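Local coordinates for protein putative esterase (Sulfolobus solfataricus P2, PDB 2RAU) that probably acts as a lipase or esterase of the alpha/beta-hydrolase superfamily and binds calcium ions, at residues A157-S162 with K313-N318. Numbering follows the deposited sequence.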
loop_
_atom_site.group_PDB
_atom_site.type_symbol
_atom_site.label_atom_id
_atom_site.label_comp_id
_atom_site.label_asym_id
_atom_site.label_seq_id
_atom_site.Cartn_x
_atom_site.Cartn_y
_atom_site.Cartn_z
ATOM N N ALA A 157 3.458 -8.166 -4.382
ATOM C CA ALA A 157 3.029 -9.103 -3.341
ATOM C C ALA A 157 1.777 -9.882 -3.796
ATOM O O ALA A 157 1.712 -11.100 -3.607
ATOM C CB ALA A 157 2.783 -8.372 -2.032
ATOM N N ALA A 158 0.811 -9.192 -4.402
ATOM C CA ALA A 158 -0.435 -9.825 -4.873
ATOM C C ALA A 158 -0.146 -10.884 -5.935
ATOM O O ALA A 158 -0.723 -12.003 -5.921
ATOM C CB ALA A 158 -1.377 -8.794 -5.413
ATOM N N LEU A 159 0.747 -10.548 -6.861
ATOM C CA LEU A 159 1.129 -11.470 -7.907
ATOM C C LEU A 159 1.914 -12.661 -7.376
ATOM O O LEU A 159 1.690 -13.800 -7.813
ATOM C CB LEU A 159 1.939 -10.750 -8.988
ATOM C CG LEU A 159 1.122 -10.370 -10.224
ATOM C CD1 LEU A 159 1.719 -9.164 -10.939
ATOM C CD2 LEU A 159 1.001 -11.606 -11.133
ATOM N N ASN A 160 2.870 -12.388 -6.482
ATOM C CA ASN A 160 3.659 -13.455 -5.836
ATOM C C ASN A 160 2.767 -14.422 -5.008
ATOM O O ASN A 160 2.912 -15.657 -5.067
ATOM C CB ASN A 160 4.761 -12.822 -4.967
ATOM C CG ASN A 160 5.852 -12.191 -5.791
ATOM O OD1 ASN A 160 5.838 -12.297 -7.013
ATOM N ND2 ASN A 160 6.781 -11.483 -5.139
ATOM N N TYR A 161 1.856 -13.851 -4.225
ATOM C CA TYR A 161 0.889 -14.630 -3.455
ATOM C C TYR A 161 0.029 -15.491 -4.387
ATOM O O TYR A 161 -0.147 -16.700 -4.147
ATOM C CB TYR A 161 -0.015 -13.718 -2.585
ATOM C CG TYR A 161 -0.911 -14.511 -1.709
ATOM C CD1 TYR A 161 -0.507 -14.898 -0.442
ATOM C CD2 TYR A 161 -2.181 -14.917 -2.151
ATOM C CE1 TYR A 161 -1.321 -15.672 0.350
ATOM C CE2 TYR A 161 -3.012 -15.694 -1.331
ATOM C CZ TYR A 161 -2.569 -16.067 -0.095
ATOM O OH TYR A 161 -3.372 -16.846 0.726
ATOM N N SER A 162 -0.470 -14.873 -5.461
ATOM C CA SER A 162 -1.309 -15.555 -6.420
ATOM C C SER A 162 -0.573 -16.669 -7.134
ATOM O O SER A 162 -1.149 -17.688 -7.398
ATOM C CB SER A 162 -1.877 -14.571 -7.455
ATOM O OG SER A 162 -2.743 -13.651 -6.842
ATOM N N LYS A 313 4.241 -7.633 -19.932
ATOM C CA LYS A 313 4.348 -8.953 -20.525
ATOM C C LYS A 313 4.189 -10.108 -19.524
ATOM O O LYS A 313 3.718 -11.170 -19.912
ATOM C CB LYS A 313 5.669 -9.070 -21.322
ATOM N N ILE A 314 4.550 -9.898 -18.252
ATOM C CA ILE A 314 4.552 -10.959 -17.232
ATOM C C ILE A 314 3.175 -11.169 -16.560
ATOM O O ILE A 314 3.008 -12.085 -15.781
ATOM C CB ILE A 314 5.616 -10.662 -16.140
ATOM N N LEU A 315 2.179 -10.351 -16.897
ATOM C CA LEU A 315 0.834 -10.443 -16.303
ATOM C C LEU A 315 -0.070 -11.538 -16.888
ATOM O O LEU A 315 0.154 -12.002 -17.988
ATOM C CB LEU A 315 0.094 -9.111 -16.462
ATOM C CG LEU A 315 0.636 -7.859 -15.777
ATOM C CD1 LEU A 315 -0.234 -6.683 -16.187
ATOM C CD2 LEU A 315 0.702 -8.010 -14.268
ATOM N N PRO A 316 -1.101 -11.971 -16.142
ATOM C CA PRO A 316 -2.031 -12.960 -16.706
ATOM C C PRO A 316 -2.575 -12.599 -18.105
ATOM O O PRO A 316 -2.631 -11.419 -18.450
ATOM C CB PRO A 316 -3.141 -13.008 -15.661
ATOM C CG PRO A 316 -2.426 -12.688 -14.379
ATOM C CD PRO A 316 -1.423 -11.651 -14.734
ATOM N N SER A 317 -2.965 -13.609 -18.890
ATOM C CA SER A 317 -3.416 -13.409 -20.282
ATOM C C SER A 317 -4.664 -12.515 -20.362
ATOM O O SER A 317 -4.805 -11.685 -21.260
ATOM C CB SER A 317 -3.665 -14.766 -20.984
ATOM N N ASN A 318 -5.576 -12.698 -19.420
ATOM C CA ASN A 318 -6.761 -11.823 -19.300
ATOM C C ASN A 318 -6.519 -10.290 -19.342
ATOM O O ASN A 318 -7.285 -9.535 -19.945
ATOM C CB ASN A 318 -7.420 -12.062 -17.925
ATOM C CG ASN A 318 -7.929 -13.487 -17.764
ATOM O OD1 ASN A 318 -7.142 -14.424 -17.489
ATOM N ND2 ASN A 318 -9.255 -13.662 -17.918
#
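L159 reaches out from the helix and sets one methyl against each of two loop residues, L315 and P316. Its CD1 meets CD2 of L315 at 3.7 Å, methyl against methyl. The two leucine side chains cross at about a right angle and meet only through these methyls. The other branch, L159 CD2, comes nearest to P316 at CD, a looser approach of 4.3 Å. L315 has CG anti to its carbonyl carbon (chi1 -63°), which turns CD2 to the helix although its CB does not point there. The contact is small and purely apolar, with 97 Å² buried in all. On the helix, S162 OG bonds back to A158 O at 2.8 Å. That oxygen also accepts a bond from S162 N, which comes from the opposite face of its carbonyl plane, so two donors from one residue grip it. The contact joins helix 153-169 to the loop before strand 320-324. The helix follows a probable nucleophile elbow and packs on the central, mainly parallel sheet, consistent with an alpha/beta-hydrolase fold. L159 and L315 both rest on L175 of strand 170-176. L315 also touches A299, and P316 touches T297, both on the adjacent parallel strand 297-302.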